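PDB 3LOV: protoporphyrinogen oxidase from Exiguobacterium sibiricum, which probably oxidises coproporphyrinogen III to coproporphyrin III with molecular oxygen in heme b biosynthesis, using FAD as its cofactor. Local coordinates for residues A[308-320]-A[356-370]. Sequence-based numbering, arbitrary orientation.
Sequences HSTATVTMIFDQQ and DHTVLRAFVGRPGND. With FAD (flavin-adenine dinucleotide), chain B.
Two neighbouring strands of the mixed sheet beside the flavin, 308-318 and 357-364, pair antiparallel through hydrogen-bonded couples from A311-V364 to F317-T358; M315 N to L360 O, at 2.7 Å, is the shortest bond of the ladder. The face carrying T310, T312, R361 and F363 turns to the cofactor. T310 CB meets the flavin methyl C7M at 3.6 Å, and T312 CG2 presses on F363 CE2 at 3.5 Å. R361 CG stands anti to its backbone N (chi1 -171°) and passes T314 OG1; the guanidinium lies over F363 CE2 and bonds through NH1 to G58 O, close to D60 of the FAD site. The other face, with A311, M315 and A362, packs on helix 377-392.

Past the ladder, H308 and P367 lie alongside each other: P367 CD sits 3.9 Å from the H308 ring centroid, a CH-pi contact over the face. H308 NE2 reaches a water in the ring plane that also bonds T310 OG1. Replacing the imidazole with an alanine here would probably take away the flat surface that P367 CD rests on and leave the water with one mate fewer. The type II turn R366-N369 brings D370 back, and its OD2 takes S309 N through the anti lone pair in a nearly straight bond (2.9 Å, 178°). A second water joins OD2 to S309 OG, itself bonded to D408 N. G365 must lack a side chain, since a CB would clash with S309 O. The carboxylate thus takes over from backbone carbonyls where pairing stops, while T310, through CB and its methyl CG2, meets the dimethylbenzene end of the flavin.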
loop_
_atom_site.group_PDB
_atom_site.type_symbol
_atom_site.label_atom_id
_atom_site.label_comp_id
_atom_site.label_asym_id
_atom_site.label_seq_id
_atom_site.Cartn_x
_atom_site.Cartn_y
_atom_site.Cartn_z
ATOM N N HIS A 308 4.075 -5.200 9.739
ATOM C CA HIS A 308 5.117 -6.161 9.353
ATOM C C HIS A 308 6.069 -5.503 8.353
ATOM O O HIS A 308 5.741 -4.460 7.750
ATOM C CB HIS A 308 4.479 -7.455 8.799
ATOM C CG HIS A 308 3.866 -7.301 7.446
ATOM N ND1 HIS A 308 2.565 -6.879 7.256
ATOM C CD2 HIS A 308 4.379 -7.510 6.209
ATOM C CE1 HIS A 308 2.307 -6.827 5.962
ATOM N NE2 HIS A 308 3.387 -7.207 5.303
ATOM N N SER A 309 7.248 -6.104 8.181
ATOM C CA SER A 309 8.264 -5.634 7.240
ATOM C C SER A 309 8.243 -6.424 5.953
ATOM O O SER A 309 7.939 -7.599 5.950
ATOM C CB SER A 309 9.679 -5.750 7.841
ATOM O OG SER A 309 9.761 -4.951 9.002
ATOM N N THR A 310 8.628 -5.756 4.875
ATOM C CA THR A 310 8.658 -6.332 3.551
ATOM C C THR A 310 10.023 -6.050 2.931
ATOM O O THR A 310 10.568 -4.959 3.113
ATOM C CB THR A 310 7.554 -5.707 2.619
ATOM O OG1 THR A 310 6.259 -5.809 3.237
ATOM C CG2 THR A 310 7.525 -6.411 1.233
ATOM N N ALA A 311 10.582 -7.038 2.237
ATOM C CA ALA A 311 11.684 -6.804 1.286
ATOM C C ALA A 311 11.206 -7.021 -0.163
ATOM O O ALA A 311 10.405 -7.932 -0.447
ATOM C CB ALA A 311 12.853 -7.718 1.568
ATOM N N THR A 312 11.691 -6.185 -1.078
ATOM C CA THR A 312 11.559 -6.475 -2.492
ATOM C C THR A 312 12.934 -6.904 -3.005
ATOM O O THR A 312 13.969 -6.313 -2.659
ATOM C CB THR A 312 10.981 -5.287 -3.298
ATOM O OG1 THR A 312 11.875 -4.174 -3.228
ATOM C CG2 THR A 312 9.582 -4.883 -2.761
ATOM N N VAL A 313 12.941 -7.973 -3.794
ATOM C CA VAL A 313 14.176 -8.535 -4.311
ATOM C C VAL A 313 13.967 -8.629 -5.823
ATOM O O VAL A 313 13.121 -9.375 -6.285
ATOM C CB VAL A 313 14.521 -9.898 -3.661
ATOM C CG1 VAL A 313 15.876 -10.448 -4.228
ATOM C CG2 VAL A 313 14.561 -9.763 -2.129
ATOM N N THR A 314 14.679 -7.791 -6.561
ATOM C CA THR A 314 14.497 -7.667 -7.991
ATOM C C THR A 314 15.690 -8.313 -8.647
ATOM O O THR A 314 16.811 -8.032 -8.273
ATOM C CB THR A 314 14.385 -6.198 -8.450
ATOM O OG1 THR A 314 13.122 -5.651 -8.022
ATOM C CG2 THR A 314 14.487 -6.122 -9.977
HETATM N N MSE A 315 15.432 -9.214 -9.593
HETATM C CA MSE A 315 16.497 -9.911 -10.339
HETATM C C MSE A 315 16.417 -9.569 -11.828
HETATM O O MSE A 315 15.374 -9.782 -12.451
HETATM C CB MSE A 315 16.343 -11.413 -10.171
HETATM C CG MSE A 315 16.739 -11.895 -8.807
HETATM SE SE MSE A 315 15.796 -13.500 -8.315
HETATM C CE MSE A 315 17.181 -13.990 -7.094
ATOM N N ILE A 316 17.518 -9.023 -12.352
ATOM C CA ILE A 316 17.643 -8.609 -13.738
ATOM C C ILE A 316 18.363 -9.738 -14.460
ATOM O O ILE A 316 19.461 -10.104 -14.099
ATOM C CB ILE A 316 18.466 -7.300 -13.897
ATOM C CG1 ILE A 316 17.660 -6.074 -13.420
ATOM C CG2 ILE A 316 18.893 -7.118 -15.385
ATOM C CD1 ILE A 316 18.502 -4.841 -13.082
ATOM N N PHE A 317 17.719 -10.281 -15.484
ATOM C CA PHE A 317 18.298 -11.316 -16.335
ATOM C C PHE A 317 18.436 -10.814 -17.743
ATOM O O PHE A 317 17.594 -10.036 -18.205
ATOM C CB PHE A 317 17.349 -12.498 -16.419
ATOM C CG PHE A 317 17.080 -13.147 -15.108
ATOM C CD1 PHE A 317 17.909 -14.170 -14.644
ATOM C CD2 PHE A 317 16.005 -12.733 -14.326
ATOM C CE1 PHE A 317 17.656 -14.788 -13.423
ATOM C CE2 PHE A 317 15.747 -13.346 -13.120
ATOM C CZ PHE A 317 16.573 -14.369 -12.654
ATOM N N ASP A 318 19.440 -11.304 -18.465
ATOM C CA ASP A 318 19.473 -11.097 -19.910
ATOM C C ASP A 318 18.158 -11.630 -20.500
ATOM O O ASP A 318 17.595 -12.607 -19.998
ATOM C CB ASP A 318 20.703 -11.770 -20.541
ATOM C CG ASP A 318 21.952 -10.899 -20.452
ATOM O OD1 ASP A 318 21.852 -9.696 -20.787
ATOM O OD2 ASP A 318 23.028 -11.413 -20.054
ATOM N N GLN A 319 17.651 -10.946 -21.525
ATOM C CA GLN A 319 16.344 -11.262 -22.093
ATOM C C GLN A 319 16.239 -12.758 -22.332
ATOM O O GLN A 319 17.178 -13.369 -22.829
ATOM C CB GLN A 319 16.127 -10.494 -23.392
ATOM C CG GLN A 319 14.723 -10.652 -23.961
ATOM C CD GLN A 319 14.041 -9.315 -24.226
ATOM O OE1 GLN A 319 14.009 -8.442 -23.360
ATOM N NE2 GLN A 319 13.479 -9.159 -25.416
ATOM N N GLN A 320 15.098 -13.340 -21.976
ATOM C CA GLN A 320 14.945 -14.792 -21.902
ATOM C C GLN A 320 14.134 -15.315 -23.051
ATOM O O GLN A 320 13.097 -14.724 -23.375
ATOM C CB GLN A 320 14.237 -15.187 -20.608
ATOM C CG GLN A 320 15.127 -15.104 -19.393
ATOM C CD GLN A 320 16.095 -16.259 -19.308
ATOM O OE1 GLN A 320 15.706 -17.417 -19.451
ATOM N NE2 GLN A 320 17.364 -15.954 -19.064
ATOM N N ASP A 356 14.835 -4.382 -22.730
ATOM C CA ASP A 356 15.526 -5.523 -23.346
ATOM C C ASP A 356 15.993 -6.544 -22.340
ATOM O O ASP A 356 17.091 -7.093 -22.461
ATOM C CB ASP A 356 16.717 -5.015 -24.135
ATOM C CG ASP A 356 16.287 -4.167 -25.295
ATOM O OD1 ASP A 356 15.620 -4.728 -26.193
ATOM O OD2 ASP A 356 16.570 -2.949 -25.278
ATOM N N HIS A 357 15.161 -6.799 -21.338
ATOM C CA HIS A 357 15.524 -7.724 -20.282
ATOM C C HIS A 357 14.316 -8.386 -19.671
ATOM O O HIS A 357 13.189 -7.939 -19.850
ATOM C CB HIS A 357 16.288 -6.996 -19.167
ATOM C CG HIS A 357 17.585 -6.400 -19.602
ATOM N ND1 HIS A 357 17.655 -5.254 -20.363
ATOM C CD2 HIS A 357 18.864 -6.766 -19.350
ATOM C CE1 HIS A 357 18.922 -4.939 -20.560
ATOM N NE2 HIS A 357 19.676 -5.844 -19.961
ATOM N N THR A 358 14.590 -9.462 -18.935
ATOM C CA THR A 358 13.610 -10.148 -18.149
ATOM C C THR A 358 13.925 -9.731 -16.729
ATOM O O THR A 358 15.043 -9.954 -16.233
ATOM C CB THR A 358 13.733 -11.660 -18.329
ATOM O OG1 THR A 358 13.415 -11.981 -19.690
ATOM C CG2 THR A 358 12.782 -12.423 -17.415
ATOM N N VAL A 359 12.945 -9.107 -16.073
ATOM C CA VAL A 359 13.136 -8.652 -14.701
ATOM C C VAL A 359 12.034 -9.177 -13.811
ATOM O O VAL A 359 10.844 -8.948 -14.089
ATOM C CB VAL A 359 13.170 -7.141 -14.644
ATOM C CG1 VAL A 359 13.441 -6.663 -13.207
ATOM C CG2 VAL A 359 14.233 -6.604 -15.650
ATOM N N LEU A 360 12.446 -9.872 -12.746
ATOM C CA LEU A 360 11.522 -10.430 -11.765
ATOM C C LEU A 360 11.647 -9.627 -10.452
ATOM O O LEU A 360 12.745 -9.327 -9.996
ATOM C CB LEU A 360 11.767 -11.940 -11.546
ATOM C CG LEU A 360 11.620 -12.931 -12.737
ATOM C CD1 LEU A 360 11.909 -14.387 -12.314
ATOM C CD2 LEU A 360 10.229 -12.867 -13.375
ATOM N N ARG A 361 10.520 -9.240 -9.866
ATOM C CA ARG A 361 10.517 -8.578 -8.533
ATOM C C ARG A 361 9.712 -9.444 -7.564
ATOM O O ARG A 361 8.509 -9.587 -7.730
ATOM C CB ARG A 361 9.958 -7.134 -8.550
ATOM C CG ARG A 361 10.179 -6.403 -7.178
ATOM C CD ARG A 361 9.992 -4.884 -7.162
ATOM N NE ARG A 361 8.596 -4.490 -7.115
ATOM C CZ ARG A 361 8.116 -3.395 -6.501
ATOM N NH1 ARG A 361 8.910 -2.531 -5.867
ATOM N NH2 ARG A 361 6.818 -3.169 -6.516
ATOM N N ALA A 362 10.401 -10.074 -6.617
ATOM C CA ALA A 362 9.762 -10.881 -5.581
ATOM C C ALA A 362 9.571 -10.047 -4.304
ATOM O O ALA A 362 10.360 -9.170 -3.994
ATOM C CB ALA A 362 10.555 -12.165 -5.302
ATOM N N PHE A 363 8.472 -10.305 -3.602
ATOM C CA PHE A 363 8.203 -9.715 -2.295
ATOM C C PHE A 363 8.358 -10.789 -1.220
ATOM O O PHE A 363 8.010 -11.970 -1.443
ATOM C CB PHE A 363 6.780 -9.172 -2.242
ATOM C CG PHE A 363 6.550 -7.984 -3.135
ATOM C CD1 PHE A 363 6.427 -8.137 -4.501
ATOM C CD2 PHE A 363 6.416 -6.716 -2.598
ATOM C CE1 PHE A 363 6.193 -7.036 -5.325
ATOM C CE2 PHE A 363 6.182 -5.597 -3.432
ATOM C CZ PHE A 363 6.067 -5.762 -4.767
ATOM N N VAL A 364 8.883 -10.382 -0.066
ATOM C CA VAL A 364 9.070 -11.267 1.105
ATOM C C VAL A 364 8.580 -10.521 2.344
ATOM O O VAL A 364 8.910 -9.344 2.522
ATOM C CB VAL A 364 10.573 -11.659 1.323
ATOM C CG1 VAL A 364 10.752 -12.365 2.683
ATOM C CG2 VAL A 364 11.101 -12.573 0.188
ATOM N N GLY A 365 7.800 -11.197 3.193
ATOM C CA GLY A 365 7.316 -10.623 4.428
ATOM C C GLY A 365 5.806 -10.706 4.554
ATOM O O GLY A 365 5.093 -10.306 3.646
ATOM N N ARG A 366 5.337 -11.263 5.674
ATOM C CA ARG A 366 3.900 -11.310 6.041
ATOM C C ARG A 366 3.725 -10.929 7.495
ATOM O O ARG A 366 4.689 -10.999 8.267
ATOM C CB ARG A 366 3.349 -12.746 5.892
ATOM C CG ARG A 366 3.531 -13.383 4.534
ATOM C CD ARG A 366 2.941 -14.769 4.584
ATOM N NE ARG A 366 3.039 -15.449 3.309
ATOM C CZ ARG A 366 2.168 -15.309 2.314
ATOM N NH1 ARG A 366 1.124 -14.518 2.444
ATOM N NH2 ARG A 366 2.366 -15.952 1.179
ATOM N N PRO A 367 2.495 -10.593 7.901
ATOM C CA PRO A 367 2.310 -10.287 9.316
ATOM C C PRO A 367 2.537 -11.551 10.183
ATOM O O PRO A 367 1.997 -12.652 9.897
ATOM C CB PRO A 367 0.858 -9.812 9.388
ATOM C CG PRO A 367 0.222 -10.402 8.148
ATOM C CD PRO A 367 1.267 -10.354 7.125
ATOM N N GLY A 368 3.397 -11.397 11.179
ATOM C CA GLY A 368 3.735 -12.484 12.054
ATOM C C GLY A 368 4.764 -13.416 11.457
ATOM O O GLY A 368 5.165 -14.371 12.117
ATOM N N ASN A 369 5.250 -13.129 10.247
ATOM C CA ASN A 369 6.205 -14.014 9.570
ATOM C C ASN A 369 7.014 -13.206 8.571
ATOM O O ASN A 369 6.683 -13.153 7.393
ATOM C CB ASN A 369 5.381 -15.138 8.907
ATOM C CG ASN A 369 6.207 -16.145 8.103
ATOM O OD1 ASN A 369 7.426 -16.207 8.191
ATOM N ND2 ASN A 369 5.496 -16.954 7.288
ATOM N N ASP A 370 8.032 -12.502 9.059
ATOM C CA ASP A 370 8.815 -11.616 8.199
ATOM C C ASP A 370 10.296 -11.600 8.591
ATOM O O ASP A 370 11.025 -10.641 8.273
ATOM C CB ASP A 370 8.233 -10.185 8.240
ATOM C CG ASP A 370 8.244 -9.582 9.630
ATOM O OD1 ASP A 370 8.682 -10.266 10.549
ATOM O OD2 ASP A 370 7.793 -8.428 9.819
HETATM P PA FAD B . 7.004 7.049 4.533
HETATM O O1A FAD B . 7.198 6.836 3.069
HETATM O O2A FAD B . 7.332 5.942 5.464
HETATM O O5B FAD B . 7.833 8.337 4.963
HETATM C C5B FAD B . 8.120 8.645 6.303
HETATM C C4B FAD B . 9.256 9.675 6.308
HETATM O O4B FAD B . 9.462 10.192 7.625
HETATM C C3B FAD B . 10.547 9.056 5.814
HETATM O O3B FAD B . 11.196 9.882 4.864
HETATM C C2B FAD B . 11.322 8.920 7.111
HETATM O O2B FAD B . 12.692 9.016 6.942
HETATM C C1B FAD B . 10.827 10.100 7.921
HETATM N N9A FAD B . 11.000 9.989 9.378
HETATM C C8A FAD B . 10.935 8.909 10.231
HETATM N N7A FAD B . 11.165 9.312 11.507
HETATM C C5A FAD B . 11.384 10.662 11.476
HETATM C C6A FAD B . 11.647 11.623 12.454
HETATM N N6A FAD B . 11.701 11.298 13.743
HETATM N N1A FAD B . 11.826 12.946 12.086
HETATM C C2A FAD B . 11.703 13.328 10.772
HETATM N N3A FAD B . 11.416 12.379 9.807
HETATM C C4A FAD B . 11.283 11.083 10.152
HETATM N N1 FAD B . 1.030 2.192 -2.136
HETATM C C2 FAD B . 0.481 2.282 -3.385
HETATM O O2 FAD B . -0.360 3.154 -3.643
HETATM N N3 FAD B . 0.849 1.383 -4.354
HETATM C C4 FAD B . 1.726 0.388 -4.115
HETATM O O4 FAD B . 2.032 -0.355 -5.029
HETATM C C4X FAD B . 2.270 0.249 -2.856
HETATM N N5 FAD B . 3.209 -0.742 -2.616
HETATM C C5X FAD B . 3.760 -0.844 -1.336
HETATM C C6 FAD B . 4.680 -1.860 -1.057
HETATM C C7 FAD B . 5.240 -1.974 0.227
HETATM C C7M FAD B . 6.233 -3.061 0.516
HETATM C C8 FAD B . 4.909 -1.047 1.232
HETATM C C8M FAD B . 5.479 -1.141 2.636
HETATM C C9 FAD B . 4.007 -0.023 0.962
HETATM C C9A FAD B . 3.416 0.090 -0.317
HETATM N N10 FAD B . 2.506 1.118 -0.592
HETATM C C10 FAD B . 1.930 1.184 -1.866
HETATM C "C1'" FAD B . 2.068 2.136 0.435
HETATM C "C2'" FAD B . 2.925 3.414 0.259
HETATM O "O2'" FAD B . 4.242 3.097 0.516
HETATM C "C3'" FAD B . 2.506 4.557 1.194
HETATM O "O3'" FAD B . 1.286 5.061 0.666
HETATM C "C4'" FAD B . 3.489 5.753 1.281
HETATM O "O4'" FAD B . 4.838 5.475 0.962
HETATM C "C5'" FAD B . 3.533 6.333 2.682
HETATM O "O5'" FAD B . 4.316 7.499 2.668
HETATM P P FAD B . 4.468 8.333 4.000
HETATM O O1P FAD B . 3.194 8.376 4.802
HETATM O O2P FAD B . 5.151 9.663 3.795
HETATM O O3P FAD B . 5.488 7.427 4.904
HETATM O O HOH W 1 4.093 -7.368 2.518
HETATM O O HOH W 2 9.649 -6.556 11.166
#